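Local coordinates for protein fimbrial subunit CupB6 (PDB 5CYL) that probably mediates adhesion at the tip of a chaperone-usher pilus involved in biofilm formation in Pseudomonas aeruginosa, at residues Ile87-Gln92 with Arg97-Asp102; Val213-Asn218 with Phe340-Pro345; Val287-Asp292 with Thr301-Arg306. All coordinates share one frame; numbering follows the deposited sequence.

Interaction 1: Ile87-Gln92 with Arg97-Asp102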
loop_
_atom_site.group_PDB
_atom_site.type_symbol
_atom_site.label_atom_id
_atom_site.label_comp_id
_atom_site.label_asym_id
_atom_site.label_seq_id
_atom_site.Cartn_x
_atom_site.Cartn_y
_atom_site.Cartn_z
ATOM N N ILE A 87 14.628 2.955 -13.427
ATOM C CA ILE A 87 15.817 3.764 -13.095
ATOM C C ILE A 87 16.397 4.447 -14.331
ATOM O O ILE A 87 16.565 3.858 -15.376
ATOM C CB ILE A 87 16.891 2.950 -12.368
ATOM C CG1 ILE A 87 17.994 3.889 -11.872
ATOM C CG2 ILE A 87 17.429 1.816 -13.244
ATOM C CD1 ILE A 87 18.919 3.293 -10.834
ATOM N N SER A 88 16.656 5.735 -14.192
ATOM C CA SER A 88 17.198 6.546 -15.302
ATOM C C SER A 88 18.409 7.372 -14.855
ATOM O O SER A 88 18.582 7.672 -13.681
ATOM C CB SER A 88 16.117 7.406 -15.937
ATOM O OG SER A 88 15.213 7.817 -14.943
ATOM N N VAL A 89 19.252 7.721 -15.824
ATOM C CA VAL A 89 20.454 8.541 -15.549
ATOM C C VAL A 89 20.252 9.974 -16.002
ATOM O O VAL A 89 19.735 10.197 -17.096
ATOM C CB VAL A 89 21.715 7.973 -16.207
ATOM C CG1 VAL A 89 21.863 6.489 -15.893
ATOM C CG2 VAL A 89 21.675 8.159 -17.695
ATOM N N ASP A 90 20.640 10.916 -15.157
ATOM C CA ASP A 90 20.587 12.326 -15.522
ATOM C C ASP A 90 21.858 12.619 -16.265
ATOM O O ASP A 90 22.906 12.861 -15.665
ATOM C CB ASP A 90 20.487 13.211 -14.281
ATOM C CG ASP A 90 19.348 12.818 -13.380
ATOM O OD1 ASP A 90 18.260 12.510 -13.932
ATOM O OD2 ASP A 90 19.551 12.804 -12.131
ATOM N N ALA A 91 21.757 12.592 -17.579
ATOM C CA ALA A 91 22.927 12.772 -18.454
ATOM C C ALA A 91 23.441 14.221 -18.497
ATOM O O ALA A 91 22.665 15.172 -18.359
ATOM C CB ALA A 91 22.621 12.281 -19.857
ATOM N N GLN A 92 24.748 14.349 -18.653
ATOM C CA GLN A 92 25.412 15.630 -18.792
ATOM C C GLN A 92 24.854 16.455 -19.963
ATOM O O GLN A 92 24.752 17.674 -19.871
ATOM C CB GLN A 92 26.908 15.411 -18.979
ATOM C CG GLN A 92 27.771 15.692 -17.758
ATOM C CD GLN A 92 29.183 16.171 -18.129
ATOM O OE1 GLN A 92 29.853 15.580 -18.983
ATOM N NE2 GLN A 92 29.628 17.265 -17.503
ATOM N N ARG A 97 17.634 9.753 -19.385
ATOM C CA ARG A 97 17.585 8.488 -20.113
ATOM C C ARG A 97 17.317 7.337 -19.144
ATOM O O ARG A 97 18.018 7.170 -18.137
ATOM C CB ARG A 97 18.877 8.257 -20.895
ATOM C CG ARG A 97 19.058 9.198 -22.065
ATOM C CD ARG A 97 20.318 8.891 -22.862
ATOM N NE ARG A 97 20.564 9.906 -23.892
ATOM C CZ ARG A 97 21.272 11.020 -23.680
ATOM N NH1 ARG A 97 21.778 11.298 -22.476
ATOM N NH2 ARG A 97 21.452 11.857 -24.685
ATOM N N VAL A 98 16.305 6.542 -19.474
ATOM C CA VAL A 98 15.943 5.397 -18.663
ATOM C C VAL A 98 16.817 4.209 -19.068
ATOM O O VAL A 98 17.043 3.977 -20.254
ATOM C CB VAL A 98 14.467 5.033 -18.839
ATOM C CG1 VAL A 98 14.203 4.376 -20.195
ATOM C CG2 VAL A 98 14.017 4.091 -17.736
ATOM N N ILE A 99 17.355 3.494 -18.091
ATOM C CA ILE A 99 18.139 2.304 -18.387
ATOM C C ILE A 99 17.157 1.344 -19.014
ATOM O O ILE A 99 16.096 1.125 -18.470
ATOM C CB ILE A 99 18.772 1.736 -17.127
ATOM C CG1 ILE A 99 19.706 2.801 -16.499
ATOM C CG2 ILE A 99 19.496 0.423 -17.435
ATOM C CD1 ILE A 99 20.063 2.536 -15.069
ATOM N N PRO A 100 17.488 0.783 -20.175
ATOM C CA PRO A 100 16.504 -0.061 -20.834
ATOM C C PRO A 100 16.589 -1.517 -20.440
ATOM O O PRO A 100 17.602 -1.957 -19.895
ATOM C CB PRO A 100 16.873 0.053 -22.316
ATOM C CG PRO A 100 18.341 0.282 -22.317
ATOM C CD PRO A 100 18.660 1.033 -21.030
ATOM N N VAL A 101 15.555 -2.273 -20.753
ATOM C CA VAL A 101 15.643 -3.719 -20.647
ATOM C C VAL A 101 16.024 -4.227 -22.035
ATOM O O VAL A 101 15.223 -4.203 -22.940
ATOM C CB VAL A 101 14.307 -4.329 -20.209
ATOM C CG1 VAL A 101 14.431 -5.837 -20.159
ATOM C CG2 VAL A 101 13.867 -3.784 -18.852
ATOM N N ASP A 102 17.278 -4.630 -22.200
ATOM C CA ASP A 102 17.787 -5.131 -23.475
ATOM C C ASP A 102 18.928 -6.119 -23.201
ATOM O O ASP A 102 19.430 -6.182 -22.069
ATOM C CB ASP A 102 18.224 -3.956 -24.351
ATOM C CG ASP A 102 18.457 -4.356 -25.797
ATOM O OD1 ASP A 102 17.896 -5.365 -26.270
ATOM O OD2 ASP A 102 19.234 -3.673 -26.475
HETATM O O HOH W 1 14.884 1.283 -15.384
#

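Interaction 2: Val213-Asn218 with Phe340-Pro345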
loop_
_atom_site.group_PDB
_atom_site.type_symbol
_atom_site.label_atom_id
_atom_site.label_comp_id
_atom_site.label_asym_id
_atom_site.label_seq_id
_atom_site.Cartn_x
_atom_site.Cartn_y
_atom_site.Cartn_z
ATOM N N VAL A 213 -9.908 3.340 21.223
ATOM C CA VAL A 213 -10.392 2.119 21.863
ATOM C C VAL A 213 -11.274 2.430 23.081
ATOM O O VAL A 213 -11.131 3.460 23.732
ATOM C CB VAL A 213 -9.259 1.133 22.180
ATOM C CG1 VAL A 213 -9.798 -0.093 22.896
ATOM C CG2 VAL A 213 -8.548 0.699 20.891
ATOM N N GLY A 214 -12.237 1.551 23.341
ATOM C CA GLY A 214 -13.218 1.750 24.387
ATOM C C GLY A 214 -14.316 2.742 24.048
ATOM O O GLY A 214 -15.090 3.112 24.912
ATOM N N ARG A 215 -14.432 3.143 22.791
ATOM C CA ARG A 215 -15.495 4.066 22.396
ATOM C C ARG A 215 -16.881 3.468 22.631
ATOM O O ARG A 215 -17.160 2.391 22.141
ATOM C CB ARG A 215 -15.343 4.490 20.924
ATOM C CG ARG A 215 -16.307 5.622 20.545
ATOM C CD ARG A 215 -15.962 6.330 19.247
ATOM N NE ARG A 215 -16.611 5.751 18.070
ATOM C CZ ARG A 215 -16.049 4.857 17.260
ATOM N NH1 ARG A 215 -14.823 4.391 17.475
ATOM N NH2 ARG A 215 -16.723 4.416 16.226
ATOM N N GLU A 216 -17.736 4.168 23.362
ATOM C CA GLU A 216 -19.112 3.713 23.576
ATOM C C GLU A 216 -20.120 4.512 22.768
ATOM O O GLU A 216 -20.002 5.718 22.664
ATOM C CB GLU A 216 -19.505 3.815 25.032
ATOM C CG GLU A 216 -18.878 2.750 25.910
ATOM C CD GLU A 216 -19.695 2.521 27.133
ATOM O OE1 GLU A 216 -20.315 3.488 27.611
ATOM O OE2 GLU A 216 -19.726 1.369 27.585
ATOM N N ILE A 217 -21.143 3.852 22.239
ATOM C CA ILE A 217 -22.215 4.548 21.535
ATOM C C ILE A 217 -23.548 4.184 22.178
ATOM O O ILE A 217 -23.836 3.003 22.374
ATOM C CB ILE A 217 -22.225 4.153 20.050
ATOM C CG1 ILE A 217 -20.879 4.500 19.403
ATOM C CG2 ILE A 217 -23.387 4.844 19.343
ATOM C CD1 ILE A 217 -20.758 4.203 17.917
ATOM N N ASN A 218 -24.370 5.160 22.557
ATOM C CA ASN A 218 -25.683 4.806 23.174
ATOM C C ASN A 218 -26.825 5.073 22.261
ATOM O O ASN A 218 -26.961 6.189 21.787
ATOM C CB ASN A 218 -25.945 5.506 24.484
ATOM C CG ASN A 218 -24.847 5.248 25.483
ATOM O OD1 ASN A 218 -24.544 4.110 25.834
ATOM N ND2 ASN A 218 -24.190 6.307 25.893
ATOM N N PHE A 340 -18.303 -4.290 19.079
ATOM C CA PHE A 340 -17.815 -4.294 17.707
ATOM C C PHE A 340 -16.293 -4.207 17.619
ATOM O O PHE A 340 -15.670 -3.558 18.446
ATOM C CB PHE A 340 -18.494 -3.186 16.886
ATOM C CG PHE A 340 -18.268 -1.814 17.412
ATOM C CD1 PHE A 340 -17.081 -1.141 17.131
ATOM C CD2 PHE A 340 -19.246 -1.175 18.171
ATOM C CE1 PHE A 340 -16.857 0.142 17.627
ATOM C CE2 PHE A 340 -19.035 0.098 18.667
ATOM C CZ PHE A 340 -17.846 0.761 18.404
ATOM N N THR A 341 -15.729 -4.879 16.622
ATOM C CA THR A 341 -14.291 -4.861 16.368
ATOM C C THR A 341 -13.978 -4.449 14.936
ATOM O O THR A 341 -14.696 -4.829 14.013
ATOM C CB THR A 341 -13.668 -6.247 16.611
ATOM O OG1 THR A 341 -13.960 -6.671 17.940
ATOM C CG2 THR A 341 -12.162 -6.223 16.452
ATOM N N PHE A 342 -12.892 -3.692 14.751
ATOM C CA PHE A 342 -12.478 -3.238 13.421
ATOM C C PHE A 342 -11.332 -4.078 12.893
ATOM O O PHE A 342 -10.333 -4.226 13.553
ATOM C CB PHE A 342 -12.053 -1.773 13.454
ATOM C CG PHE A 342 -13.154 -0.818 13.757
ATOM C CD1 PHE A 342 -14.103 -0.490 12.802
ATOM C CD2 PHE A 342 -13.214 -0.204 15.009
ATOM C CE1 PHE A 342 -15.138 0.388 13.120
ATOM C CE2 PHE A 342 -14.256 0.671 15.348
ATOM C CZ PHE A 342 -15.217 0.976 14.393
ATOM N N THR A 343 -11.399 -4.582 11.681
ATOM C CA THR A 343 -10.205 -5.215 11.152
ATOM C C THR A 343 -9.750 -4.530 9.898
ATOM O O THR A 343 -10.538 -4.224 9.029
ATOM C CB THR A 343 -10.344 -6.723 10.916
ATOM O OG1 THR A 343 -11.309 -6.975 9.895
ATOM C CG2 THR A 343 -10.741 -7.419 12.193
ATOM N N PHE A 344 -8.459 -4.202 9.854
ATOM C CA PHE A 344 -7.876 -3.487 8.716
ATOM C C PHE A 344 -7.247 -4.347 7.620
ATOM O O PHE A 344 -6.987 -3.855 6.521
ATOM C CB PHE A 344 -6.852 -2.459 9.211
ATOM C CG PHE A 344 -7.433 -1.419 10.126
ATOM C CD1 PHE A 344 -7.480 -1.631 11.494
ATOM C CD2 PHE A 344 -7.930 -0.230 9.620
ATOM C CE1 PHE A 344 -8.013 -0.677 12.340
ATOM C CE2 PHE A 344 -8.464 0.729 10.459
ATOM C CZ PHE A 344 -8.505 0.505 11.822
ATOM N N PRO A 345 -7.009 -5.621 7.905
ATOM C CA PRO A 345 -7.309 -6.210 9.198
ATOM C C PRO A 345 -6.188 -6.034 10.199
ATOM O O PRO A 345 -5.076 -6.379 9.871
ATOM C CB PRO A 345 -7.452 -7.670 8.825
ATOM C CG PRO A 345 -6.445 -7.841 7.730
ATOM C CD PRO A 345 -6.228 -6.527 7.071
#

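Interaction 3: Val287-Asp292 with Thr301-Arg306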
loop_
_atom_site.group_PDB
_atom_site.type_symbol
_atom_site.label_atom_id
_atom_site.label_comp_id
_atom_site.label_asym_id
_atom_site.label_seq_id
_atom_site.Cartn_x
_atom_site.Cartn_y
_atom_site.Cartn_z
ATOM N N VAL A 287 -30.709 -4.995 14.072
ATOM C CA VAL A 287 -30.000 -3.865 13.484
ATOM C C VAL A 287 -29.807 -4.058 11.995
ATOM O O VAL A 287 -29.250 -5.078 11.531
ATOM C CB VAL A 287 -28.633 -3.663 14.115
ATOM C CG1 VAL A 287 -28.052 -2.313 13.715
ATOM C CG2 VAL A 287 -28.754 -3.761 15.608
ATOM N N LYS A 288 -30.230 -3.054 11.236
ATOM C CA LYS A 288 -30.176 -3.150 9.799
ATOM C C LYS A 288 -29.011 -2.351 9.165
ATOM O O LYS A 288 -28.867 -1.160 9.412
ATOM C CB LYS A 288 -31.498 -2.708 9.248
ATOM C CG LYS A 288 -31.508 -2.779 7.758
ATOM C CD LYS A 288 -32.597 -1.871 7.281
ATOM C CE LYS A 288 -32.863 -2.156 5.845
ATOM N NZ LYS A 288 -33.999 -1.348 5.332
ATOM N N ASN A 289 -28.206 -3.032 8.340
ATOM C CA ASN A 289 -27.060 -2.455 7.633
ATOM C C ASN A 289 -27.599 -1.631 6.461
ATOM O O ASN A 289 -28.274 -2.146 5.581
ATOM C CB ASN A 289 -26.098 -3.571 7.191
ATOM C CG ASN A 289 -24.930 -3.092 6.319
ATOM O OD1 ASN A 289 -25.033 -2.145 5.523
ATOM N ND2 ASN A 289 -23.819 -3.780 6.438
ATOM N N GLY A 290 -27.288 -0.336 6.483
ATOM C CA GLY A 290 -27.796 0.610 5.493
ATOM C C GLY A 290 -27.292 0.330 4.097
ATOM O O GLY A 290 -28.033 0.510 3.120
ATOM N N LEU A 291 -26.036 -0.118 4.008
ATOM C CA LEU A 291 -25.405 -0.380 2.702
ATOM C C LEU A 291 -25.980 -1.646 2.055
ATOM O O LEU A 291 -26.505 -1.630 0.945
ATOM C CB LEU A 291 -23.903 -0.494 2.871
ATOM C CG LEU A 291 -23.277 0.599 3.746
ATOM C CD1 LEU A 291 -21.866 0.187 4.095
ATOM C CD2 LEU A 291 -23.270 1.966 3.091
ATOM N N ASP A 292 -25.911 -2.758 2.765
ATOM C CA ASP A 292 -26.341 -4.001 2.137
ATOM C C ASP A 292 -27.813 -4.249 2.364
ATOM O O ASP A 292 -28.396 -5.048 1.672
ATOM C CB ASP A 292 -25.445 -5.203 2.440
ATOM C CG ASP A 292 -25.487 -5.647 3.854
ATOM O OD1 ASP A 292 -26.322 -5.136 4.612
ATOM O OD2 ASP A 292 -24.708 -6.553 4.250
ATOM N N THR A 301 -19.374 -12.044 12.017
ATOM C CA THR A 301 -19.248 -11.901 10.584
ATOM C C THR A 301 -18.681 -10.513 10.349
ATOM O O THR A 301 -19.183 -9.543 10.939
ATOM C CB THR A 301 -20.617 -11.988 9.878
ATOM O OG1 THR A 301 -21.289 -13.228 10.168
ATOM C CG2 THR A 301 -20.466 -11.819 8.383
ATOM N N PRO A 302 -17.641 -10.380 9.501
ATOM C CA PRO A 302 -17.117 -9.028 9.283
ATOM C C PRO A 302 -17.826 -8.321 8.143
ATOM O O PRO A 302 -18.147 -8.958 7.168
ATOM C CB PRO A 302 -15.635 -9.256 8.937
ATOM C CG PRO A 302 -15.565 -10.652 8.493
ATOM C CD PRO A 302 -16.874 -11.351 8.721
ATOM N N TYR A 303 -18.047 -7.020 8.289
ATOM C CA TYR A 303 -18.772 -6.255 7.300
ATOM C C TYR A 303 -17.899 -5.140 6.694
ATOM O O TYR A 303 -17.196 -4.410 7.435
ATOM C CB TYR A 303 -20.055 -5.692 7.931
ATOM C CG TYR A 303 -21.096 -6.729 8.238
ATOM C CD1 TYR A 303 -21.961 -7.161 7.229
ATOM C CD2 TYR A 303 -21.240 -7.257 9.532
ATOM C CE1 TYR A 303 -22.923 -8.105 7.488
ATOM C CE2 TYR A 303 -22.213 -8.230 9.803
ATOM C CZ TYR A 303 -23.029 -8.662 8.767
ATOM O OH TYR A 303 -24.028 -9.582 8.996
ATOM N N PRO A 304 -17.971 -4.972 5.362
ATOM C CA PRO A 304 -17.193 -3.873 4.833
ATOM C C PRO A 304 -17.826 -2.505 5.127
ATOM O O PRO A 304 -19.052 -2.378 5.228
ATOM C CB PRO A 304 -17.206 -4.148 3.316
ATOM C CG PRO A 304 -18.494 -4.833 3.079
ATOM C CD PRO A 304 -18.606 -5.747 4.277
ATOM N N MET A 305 -16.978 -1.491 5.253
ATOM C CA MET A 305 -17.437 -0.142 5.544
ATOM C C MET A 305 -17.343 0.757 4.330
ATOM O O MET A 305 -16.488 0.573 3.485
ATOM C CB MET A 305 -16.651 0.449 6.709
ATOM C CG MET A 305 -16.819 -0.320 7.976
ATOM S SD MET A 305 -15.746 0.220 9.291
ATOM C CE MET A 305 -16.456 1.821 9.713
ATOM N N ARG A 306 -18.227 1.747 4.294
ATOM C CA ARG A 306 -18.234 2.712 3.227
ATOM C C ARG A 306 -17.089 3.738 3.437
ATOM O O ARG A 306 -16.791 4.119 4.596
ATOM C CB ARG A 306 -19.569 3.394 3.172
ATOM C CG ARG A 306 -19.554 4.658 2.333
ATOM C CD ARG A 306 -20.929 5.285 2.252
ATOM N NE ARG A 306 -21.446 5.618 3.573
ATOM C CZ ARG A 306 -22.702 5.975 3.804
ATOM N NH1 ARG A 306 -23.069 6.267 5.027
ATOM N NH2 ARG A 306 -23.602 6.003 2.828
HETATM O O HOH W 2 -21.380 -3.569 4.242
#

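Interaction 1: Ile87-Gln92 with Arg97-Asp102
Val89 and Arg97 face each other as an antiparallel hydrogen-bonded pair. Val89 N donates to Arg97 O at 2.7 Å. Arg97 N donates back to Val89 O at 3.1 Å, almost straight at 178°. Two residues on, Ile99 N donates to Ile87 O at 2.9 Å. Ser88 and Val98 sit between these bonds as a non-hydrogen-bonded pair. Their side chains share one face of the sheet, and those of Val89 and Arg97 lie on the other. A water links Ile87 N to Ile99 O across the same pair. It accepts from Ile87 N at 2.6 Å and gives a weak bond to Ile99 O.

The apolar contacts centre on Ile87 and Ile99. Their side chains run side by side and point the same way, with Ile87 CG2 against Ile99 CD1. CG1 of Ile99 is anti to its carbonyl carbon (chi1 -60°), which carries CD1 round to that methyl. Val89 CG1 adds a looser contact with Ile99 CG1 at 4.3 Å. Trp64 and Leu152 touch both isoleucines, so the pair is part of the domain interior.

The charged part is Arg97. Its chain is extended from CG to NE. Arg97 NH2 makes a salt bridge with Asp93 in the turn, which would favour this outstretched form. Backbone bonds from Ser88 to Leu124 and from Asp90 to Asp122 tie the other edge of strand 83-90 to strand 118-129. Strands 83-90 and 96-98, antiparallel and joined by a short turn, form a beta hairpin, with 96-98 as its outer strand.

Interaction 2: Val213-Asn218 with Phe340-Pro345
Phe340 and Arg215 bury the most surface here, and Phe342 comes next. Their backbones stay apart: the CA atoms of Arg215 and Phe340 are 9.9 Å from each other. Strand 352-361 runs between the two strands. It bonds to Arg215 and Ile217 through Ile353, and to Phe340 through Gly352. It lies beyond the natural fragment and pairs parallel with 215-225, consistent with an added donor strand that completes the fold. The contact is made mostly by side chains, with one ring also reaching the Arg215 carbonyl.

Phe340 leaves its strand toward the 213-218 segment. CG lies between the backbone N and the carbonyl carbon (chi1 60°). From there the ring tip reaches Arg215, with CZ 4.1 Å from Arg215 O. Ile256, Phe258 and Val354 touch the same phenylalanine and bury it.

The Arg215 chain bends at chi3, 91°. This bend brings the guanidinium to both aromatic rings. NH2 is 4.4 Å from Phe340 CZ and 4.2 Å from Phe342 CZ. The Arg215 side chain crosses that of Phe342 at about a right angle. Even so, the two flat groups are nearly coplanar, with their planes 17° apart. They meet edge to edge, so no guanidinium face is laid over the Phe342 ring.

Phe342 presents the end of its ring, and Ile243 and Leu245 pack against it. Ile243 also touches Arg215. This is the interior of the fimbrial domain, probably an immunoglobulin-like pilin fold whose missing edge the complementing strand fills.

No hydrogen bond crosses between the two segments. Arg215 NE has a long, weak ion pair to Glu212 OE1. The chemistry is thus van der Waals contact between an arginine and two buried rings.

Interaction 3: Val287-Asp292 with Thr301-Arg306
An Asx motif where strand 283-289 gives way to a turn brings Asn289, Leu291 and Asp292 against Tyr303 and Arg306 of strand 299-308. Asn289 OD1 accepts from Asp292 N at 3.0 Å, with the donor well above the carbonyl plane. A weak bond from Leu291 N reaches the same oxygen. The amide is thereby held with ND2 turned toward the other segment, 3.9 Å from Tyr303 CD1. ND2 also donates to a water at 3.3 Å. That water donates in turn to Pro304 O at 2.8 Å, so one water bridges the strands.

Asp292 OD2 lies 4.0 Å from Tyr303 CE1, with the carboxylate steeply turned to the ring (83°). Asp292 OD1 accepts from Gln294 N, and Tyr303 OH is bonded to Arg297 N. Both polar ends are therefore tied to the connection between the segments. Strands 283-289 and 299-308 each also pair antiparallel with strand 311-322 in the sheet of this fimbrial domain.

Leu291 makes the largest share of the contact. Its CD2 sits over one face of the Arg306 guanidinium, offset toward the rim, and 4.0 Å from Arg306 CB. The Arg306 chain bends at chi3 (59°), which folds its end back over the leucine methyl. Arg306 NH1 makes a salt bridge with Asp313, while Leu314 and Pro315 touch Leu291.

The three contacts fall into two regions of an elongated chain. Interaction 1 comes first in sequence. Its centre is 49 Å from those of interactions 2 and 3, on the opposite side of the chain's centre. It belongs to an antiparallel sheet of the N-terminal half. Interactions 2 and 3 share the mixed sheet of the C-terminal half, the fimbrial part of the protein. Their centres are 14 Å apart, and they touch where Phe342 CE1 meets Met305 SD at 3.9 Å. Interaction 3 is nested inside the long loop closed by interaction 2. This separation is consistent with a two-domain tip adhesin whose C-terminal domain is the pilin-like part.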